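Local coordinates for protein anopheles gambiae adenosine kinase (Anopheles gambiae, PDB 3LOO) that phosphorylates adenosine to AMP, as an adenosine kinase of the pfkB carbohydrate kinase family, at residues 21-33 with 173-186. Residues are numbered along the deposited sequence; the frame is centred on the assembly and turned at random.
Sequences LRDGMLVGLGNPL and YLQGAQFFYVSGFF. With B4P (bis(adenosine)-5'-tetraphosphate), chain D.
Tyr173 O packs against Val27 CG1, and a water donates to both Tyr173 O and Gly24 O, bridging the end of helix 168-176 to the turn before strand 26-29. One residue on, Leu174 offers CD2 to Val27 CG2. Gly176 O then takes two hydrogen bonds from Arg22, whose NH1 and NH2 both lie 2.8 Å from it. The oxygen sits at the guanidinium edge, in its plane, and NH1 also reaches Asp23 O, so that two in-plane acceptors fix the rotation of the group; Gln178 passes OE1 over one face.

Gln178 N donates to Met25 O at 2.7 Å, and the parallel ladder takes over. Phe179 O receives a straight bond (163°) from Val27 N, while the Leu26 and Phe179 side chains cross at about a right angle on one face of the sheet, CD1 of Leu26 touching CB of Phe179. On the other face, beneath helix 187-203, the edge of the Phe180 ring meets Val27 CG2, its CD1 3.8 Å away. Tyr181 N donates to Val27 O at 2.9 Å, and Leu29 N closes on Tyr181 O at 3.0 Å. Leu29 CB packs on Val182 CG2. Farther on, Ser183 OG accepts from Phe186 N, an ST motif local to 183-186.

Phe185 lays its ring against one adenine of the ligand, C5A over its centre. CG of Phe186 stands anti to the backbone N (chi1 -173°), turning a ring face to Leu29 CB in a CH-pi contact. Between these aromatics, Asn31 ND2 hydrogen-bonds adenine N1A at 3.0 Å and more weakly Phe185 O at 3.3 Å. Adjacent C-terminal ends of parallel strands thus carry one wall of the nucleoside pocket, as in other pfkB-family kinases. The chemistry implies a base covered on one face by the Phe185 ring and probably read at N1A by the Asn31 amide N-H, consistent with N1A binding as an unprotonated acceptor.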
loop_
_atom_site.group_PDB
_atom_site.type_symbol
_atom_site.label_atom_id
_atom_site.label_comp_id
_atom_site.label_asym_id
_atom_site.label_seq_id
_atom_site.Cartn_x
_atom_site.Cartn_y
_atom_site.Cartn_z
ATOM N N LEU A 21 -14.603 9.918 -16.093
ATOM C CA LEU A 21 -13.607 10.279 -15.036
ATOM C C LEU A 21 -13.813 11.712 -14.579
ATOM O O LEU A 21 -14.082 12.582 -15.393
ATOM C CB LEU A 21 -12.172 10.131 -15.553
ATOM C CG LEU A 21 -11.605 8.744 -15.897
ATOM C CD1 LEU A 21 -10.101 8.839 -16.210
ATOM C CD2 LEU A 21 -11.844 7.733 -14.799
ATOM N N ARG A 22 -13.741 11.936 -13.271
ATOM C CA ARG A 22 -13.719 13.285 -12.724
ATOM C C ARG A 22 -12.818 13.310 -11.459
ATOM O O ARG A 22 -12.328 12.248 -11.037
ATOM C CB ARG A 22 -15.144 13.851 -12.528
ATOM C CG ARG A 22 -16.157 12.957 -11.803
ATOM C CD ARG A 22 -15.781 12.769 -10.366
ATOM N NE ARG A 22 -16.824 12.049 -9.631
ATOM C CZ ARG A 22 -16.759 11.720 -8.345
ATOM N NH1 ARG A 22 -15.706 12.063 -7.584
ATOM N NH2 ARG A 22 -17.777 11.064 -7.803
ATOM N N ASP A 23 -12.585 14.488 -10.889
ATOM C CA ASP A 23 -11.662 14.641 -9.779
ATOM C C ASP A 23 -12.168 13.865 -8.545
ATOM O O ASP A 23 -13.369 13.761 -8.282
ATOM C CB ASP A 23 -11.458 16.113 -9.385
ATOM C CG ASP A 23 -10.776 16.962 -10.480
ATOM O OD1 ASP A 23 -10.271 16.439 -11.482
ATOM O OD2 ASP A 23 -10.775 18.183 -10.301
ATOM N N GLY A 24 -11.237 13.324 -7.782
ATOM C CA GLY A 24 -11.583 12.757 -6.485
ATOM C C GLY A 24 -12.428 11.487 -6.526
ATOM O O GLY A 24 -13.180 11.231 -5.609
ATOM N N MET A 25 -12.279 10.658 -7.550
ATOM C CA MET A 25 -12.993 9.375 -7.528
ATOM C C MET A 25 -12.448 8.372 -6.469
ATOM O O MET A 25 -13.203 7.535 -5.941
ATOM C CB MET A 25 -12.963 8.726 -8.905
ATOM C CG MET A 25 -13.517 9.658 -10.007
ATOM S SD MET A 25 -13.531 8.849 -11.574
ATOM C CE MET A 25 -11.864 8.727 -12.068
ATOM N N LEU A 26 -11.136 8.457 -6.197
ATOM C CA LEU A 26 -10.443 7.489 -5.348
ATOM C C LEU A 26 -9.853 8.255 -4.171
ATOM O O LEU A 26 -9.196 9.269 -4.376
ATOM C CB LEU A 26 -9.325 6.836 -6.161
ATOM C CG LEU A 26 -8.280 6.014 -5.392
ATOM C CD1 LEU A 26 -8.936 4.833 -4.639
ATOM C CD2 LEU A 26 -7.221 5.498 -6.367
ATOM N N VAL A 27 -10.141 7.831 -2.940
ATOM C CA VAL A 27 -9.363 8.328 -1.815
ATOM C C VAL A 27 -8.544 7.215 -1.173
ATOM O O VAL A 27 -9.039 6.109 -0.995
ATOM C CB VAL A 27 -10.087 9.249 -0.779
ATOM C CG1 VAL A 27 -11.446 9.692 -1.183
ATOM C CG2 VAL A 27 -9.973 8.745 0.697
ATOM N N GLY A 28 -7.278 7.538 -0.903
ATOM C CA GLY A 28 -6.336 6.653 -0.247
ATOM C C GLY A 28 -5.917 7.249 1.075
ATOM O O GLY A 28 -5.691 8.438 1.172
ATOM N N LEU A 29 -5.816 6.422 2.111
ATOM C CA LEU A 29 -5.318 6.853 3.404
ATOM C C LEU A 29 -4.087 5.996 3.701
ATOM O O LEU A 29 -4.150 4.793 3.582
ATOM C CB LEU A 29 -6.345 6.577 4.502
ATOM C CG LEU A 29 -7.623 7.407 4.652
ATOM C CD1 LEU A 29 -8.484 7.247 3.472
ATOM C CD2 LEU A 29 -8.376 6.829 5.891
ATOM N N GLY A 30 -2.983 6.630 4.083
ATOM C CA GLY A 30 -1.779 5.883 4.393
ATOM C C GLY A 30 -0.712 6.735 5.061
ATOM O O GLY A 30 -0.990 7.846 5.557
ATOM N N ASN A 31 0.518 6.225 5.008
ATOM C CA ASN A 31 1.635 6.848 5.651
ATOM C C ASN A 31 2.570 7.363 4.587
ATOM O O ASN A 31 3.199 6.562 3.895
ATOM C CB ASN A 31 2.443 5.834 6.505
ATOM C CG ASN A 31 1.584 5.045 7.470
ATOM O OD1 ASN A 31 0.591 5.575 8.011
ATOM N ND2 ASN A 31 1.988 3.779 7.737
ATOM N N PRO A 32 2.675 8.697 4.456
ATOM C CA PRO A 32 3.612 9.170 3.435
ATOM C C PRO A 32 5.018 9.192 4.023
ATOM O O PRO A 32 5.268 9.872 5.011
ATOM C CB PRO A 32 3.113 10.593 3.115
ATOM C CG PRO A 32 2.331 11.012 4.337
ATOM C CD PRO A 32 2.014 9.788 5.188
ATOM N N LEU A 33 5.935 8.489 3.358
ATOM C CA LEU A 33 7.244 8.256 3.874
ATOM C C LEU A 33 8.247 8.499 2.749
ATOM O O LEU A 33 7.957 8.189 1.584
ATOM C CB LEU A 33 7.343 6.777 4.298
ATOM C CG LEU A 33 7.112 6.185 5.698
ATOM C CD1 LEU A 33 6.232 6.954 6.626
ATOM C CD2 LEU A 33 6.812 4.670 5.652
ATOM N N TYR A 173 -14.553 15.741 0.127
ATOM C CA TYR A 173 -13.721 14.742 -0.582
ATOM C C TYR A 173 -14.143 13.285 -0.260
ATOM O O TYR A 173 -14.259 12.473 -1.168
ATOM C CB TYR A 173 -12.260 14.919 -0.242
ATOM C CG TYR A 173 -11.552 16.091 -0.895
ATOM C CD1 TYR A 173 -11.845 16.486 -2.214
ATOM C CD2 TYR A 173 -10.534 16.767 -0.214
ATOM C CE1 TYR A 173 -11.152 17.554 -2.815
ATOM C CE2 TYR A 173 -9.828 17.817 -0.813
ATOM C CZ TYR A 173 -10.155 18.202 -2.117
ATOM O OH TYR A 173 -9.453 19.218 -2.718
ATOM N N LEU A 174 -14.442 12.990 1.004
ATOM C CA LEU A 174 -14.931 11.646 1.387
ATOM C C LEU A 174 -16.311 11.394 0.755
ATOM O O LEU A 174 -16.563 10.323 0.188
ATOM C CB LEU A 174 -15.005 11.493 2.917
ATOM C CG LEU A 174 -13.647 11.428 3.632
ATOM C CD1 LEU A 174 -13.902 11.281 5.130
ATOM C CD2 LEU A 174 -12.757 10.272 3.106
ATOM N N GLN A 175 -17.182 12.402 0.826
ATOM C CA GLN A 175 -18.552 12.268 0.286
ATOM C C GLN A 175 -18.547 12.039 -1.202
ATOM O O GLN A 175 -19.369 11.276 -1.695
ATOM C CB GLN A 175 -19.397 13.498 0.615
ATOM C CG GLN A 175 -19.816 13.524 2.075
ATOM C CD GLN A 175 -20.739 14.704 2.438
ATOM O OE1 GLN A 175 -20.827 15.108 3.608
ATOM N NE2 GLN A 175 -21.446 15.239 1.442
ATOM N N GLY A 176 -17.608 12.663 -1.918
ATOM C CA GLY A 176 -17.545 12.548 -3.385
ATOM C C GLY A 176 -16.780 11.366 -3.937
ATOM O O GLY A 176 -16.800 11.098 -5.152
ATOM N N ALA A 177 -16.078 10.626 -3.074
ATOM C CA ALA A 177 -15.247 9.554 -3.612
ATOM C C ALA A 177 -16.137 8.401 -3.954
ATOM O O ALA A 177 -17.200 8.233 -3.340
ATOM C CB ALA A 177 -14.186 9.117 -2.598
ATOM N N GLN A 178 -15.719 7.594 -4.926
ATOM C CA GLN A 178 -16.454 6.366 -5.266
ATOM C C GLN A 178 -15.722 5.110 -4.814
ATOM O O GLN A 178 -16.311 4.025 -4.795
ATOM C CB GLN A 178 -16.759 6.319 -6.778
ATOM C CG GLN A 178 -17.529 7.584 -7.250
ATOM C CD GLN A 178 -17.843 7.625 -8.750
ATOM O OE1 GLN A 178 -16.951 7.480 -9.598
ATOM N NE2 GLN A 178 -19.123 7.872 -9.080
ATOM N N PHE A 179 -14.438 5.259 -4.456
ATOM C CA PHE A 179 -13.513 4.129 -4.170
ATOM C C PHE A 179 -12.577 4.549 -3.034
ATOM O O PHE A 179 -12.116 5.715 -2.993
ATOM C CB PHE A 179 -12.620 3.801 -5.378
ATOM C CG PHE A 179 -13.384 3.442 -6.633
ATOM C CD1 PHE A 179 -13.790 2.123 -6.873
ATOM C CD2 PHE A 179 -13.681 4.432 -7.586
ATOM C CE1 PHE A 179 -14.511 1.804 -8.027
ATOM C CE2 PHE A 179 -14.381 4.122 -8.742
ATOM C CZ PHE A 179 -14.805 2.805 -8.965
ATOM N N PHE A 180 -12.255 3.599 -2.150
ATOM C CA PHE A 180 -11.407 3.871 -0.987
ATOM C C PHE A 180 -10.355 2.784 -0.893
ATOM O O PHE A 180 -10.656 1.598 -1.113
ATOM C CB PHE A 180 -12.221 3.926 0.323
ATOM C CG PHE A 180 -13.246 5.021 0.357
ATOM C CD1 PHE A 180 -12.899 6.305 0.750
ATOM C CD2 PHE A 180 -14.566 4.767 -0.043
ATOM C CE1 PHE A 180 -13.846 7.330 0.795
ATOM C CE2 PHE A 180 -15.544 5.788 -0.035
ATOM C CZ PHE A 180 -15.180 7.084 0.380
ATOM N N TYR A 181 -9.125 3.199 -0.594
ATOM C CA TYR A 181 -8.003 2.273 -0.484
ATOM C C TYR A 181 -7.183 2.630 0.748
ATOM O O TYR A 181 -6.771 3.789 0.914
ATOM C CB TYR A 181 -7.133 2.272 -1.744
ATOM C CG TYR A 181 -5.965 1.326 -1.669
ATOM C CD1 TYR A 181 -6.150 -0.038 -1.356
ATOM C CD2 TYR A 181 -4.654 1.786 -1.880
ATOM C CE1 TYR A 181 -5.043 -0.928 -1.266
ATOM C CE2 TYR A 181 -3.561 0.936 -1.786
ATOM C CZ TYR A 181 -3.759 -0.428 -1.486
ATOM O OH TYR A 181 -2.680 -1.275 -1.418
ATOM N N VAL A 182 -6.919 1.632 1.592
ATOM C CA VAL A 182 -6.152 1.836 2.818
ATOM C C VAL A 182 -5.136 0.709 2.954
ATOM O O VAL A 182 -5.426 -0.408 2.579
ATOM C CB VAL A 182 -7.058 1.882 4.055
ATOM C CG1 VAL A 182 -6.237 2.152 5.318
ATOM C CG2 VAL A 182 -8.114 3.022 3.938
ATOM N N SER A 183 -3.942 0.991 3.460
ATOM C CA SER A 183 -2.954 -0.103 3.663
ATOM C C SER A 183 -3.126 -0.655 5.075
ATOM O O SER A 183 -3.580 0.063 5.971
ATOM C CB SER A 183 -1.524 0.410 3.516
ATOM O OG SER A 183 -1.317 1.473 4.439
ATOM N N GLY A 184 -2.749 -1.912 5.289
ATOM C CA GLY A 184 -2.619 -2.401 6.681
ATOM C C GLY A 184 -1.608 -1.589 7.495
ATOM O O GLY A 184 -1.778 -1.413 8.709
ATOM N N PHE A 185 -0.563 -1.074 6.837
ATOM C CA PHE A 185 0.383 -0.124 7.449
ATOM C C PHE A 185 -0.290 1.043 8.219
ATOM O O PHE A 185 0.194 1.479 9.277
ATOM C CB PHE A 185 1.280 0.471 6.356
ATOM C CG PHE A 185 2.299 -0.491 5.782
ATOM C CD1 PHE A 185 3.047 -1.346 6.621
ATOM C CD2 PHE A 185 2.563 -0.488 4.412
ATOM C CE1 PHE A 185 4.031 -2.179 6.107
ATOM C CE2 PHE A 185 3.546 -1.346 3.855
ATOM C CZ PHE A 185 4.286 -2.200 4.727
ATOM N N PHE A 186 -1.382 1.567 7.652
ATOM C CA PHE A 186 -2.105 2.694 8.248
ATOM C C PHE A 186 -2.784 2.326 9.571
ATOM O O PHE A 186 -3.118 3.219 10.362
ATOM C CB PHE A 186 -3.124 3.295 7.226
ATOM C CG PHE A 186 -3.812 4.580 7.676
ATOM C CD1 PHE A 186 -3.140 5.804 7.679
ATOM C CD2 PHE A 186 -5.159 4.567 8.030
ATOM C CE1 PHE A 186 -3.777 7.001 8.045
ATOM C CE2 PHE A 186 -5.817 5.743 8.397
ATOM C CZ PHE A 186 -5.132 6.972 8.403
HETATM P PA B4P D . 8.396 -3.475 -1.200
HETATM O O1A B4P D . 9.448 -3.046 -2.211
HETATM O O2A B4P D . 8.875 -4.238 0.034
HETATM O O3A B4P D . 7.465 -4.532 -1.971
HETATM P PB B4P D . 5.895 -4.301 -2.124
HETATM O O1B B4P D . 5.590 -3.133 -3.064
HETATM O O2B B4P D . 5.154 -4.417 -0.802
HETATM O O3B B4P D . 5.924 -5.711 -3.005
HETATM P PG B4P D . 5.144 -7.086 -2.697
HETATM O O1G B4P D . 5.984 -8.056 -1.938
HETATM O O2G B4P D . 3.839 -6.702 -2.027
HETATM O O3G B4P D . 4.803 -7.677 -4.146
HETATM P PD B4P D . 5.387 -8.960 -4.930
HETATM O O1D B4P D . 6.840 -9.051 -4.646
HETATM O O2D B4P D . 4.505 -10.167 -4.776
HETATM O O5E B4P D . 7.462 -2.213 -0.782
HETATM C C5E B4P D . 8.231 -1.050 -0.573
HETATM C C4E B4P D . 7.465 0.109 -0.003
HETATM O O4E B4P D . 6.857 -0.186 1.254
HETATM C C3E B4P D . 8.449 1.205 0.302
HETATM O O3E B4P D . 8.261 2.175 -0.747
HETATM C C2E B4P D . 8.006 1.772 1.646
HETATM O O2E B4P D . 7.839 3.195 1.678
HETATM C C1E B4P D . 6.692 1.025 1.944
HETATM N N9A B4P D . 6.577 0.777 3.392
HETATM C C8A B4P D . 7.356 -0.019 4.181
HETATM N N7A B4P D . 6.887 0.066 5.460
HETATM C C5A B4P D . 5.837 0.939 5.492
HETATM C C6A B4P D . 4.965 1.415 6.486
HETATM N N6A B4P D . 5.072 1.062 7.804
HETATM N N1A B4P D . 4.005 2.310 6.142
HETATM C C2A B4P D . 3.841 2.705 4.854
HETATM N N3A B4P D . 4.653 2.253 3.885
HETATM C C4A B4P D . 5.642 1.369 4.176
HETATM O O5F B4P D . 5.251 -8.392 -6.423
HETATM C C5F B4P D . 4.066 -7.751 -6.882
HETATM C C4F B4P D . 4.110 -7.802 -8.408
HETATM O O4F B4P D . 5.379 -7.361 -8.924
HETATM C C3F B4P D . 4.018 -9.232 -8.909
HETATM O O3F B4P D . 2.661 -9.656 -8.897
HETATM C C2F B4P D . 4.614 -9.124 -10.300
HETATM O O2F B4P D . 3.626 -8.652 -11.237
HETATM C C1F B4P D . 5.740 -8.092 -10.103
HETATM N N9B B4P D . 6.999 -8.852 -9.824
HETATM C C8B B4P D . 7.561 -9.038 -8.613
HETATM N N7B B4P D . 8.687 -9.784 -8.708
HETATM C C5B B4P D . 8.877 -10.102 -10.006
HETATM C C6B B4P D . 9.816 -10.839 -10.722
HETATM N N6B B4P D . 10.849 -11.415 -10.057
HETATM N N1B B4P D . 9.698 -10.953 -12.081
HETATM C C2B B4P D . 8.669 -10.376 -12.750
HETATM N N3B B4P D . 7.712 -9.654 -12.100
HETATM C C4B B4P D . 7.759 -9.491 -10.741
HETATM O O HOH W 1 -13.964 13.198 -3.777
#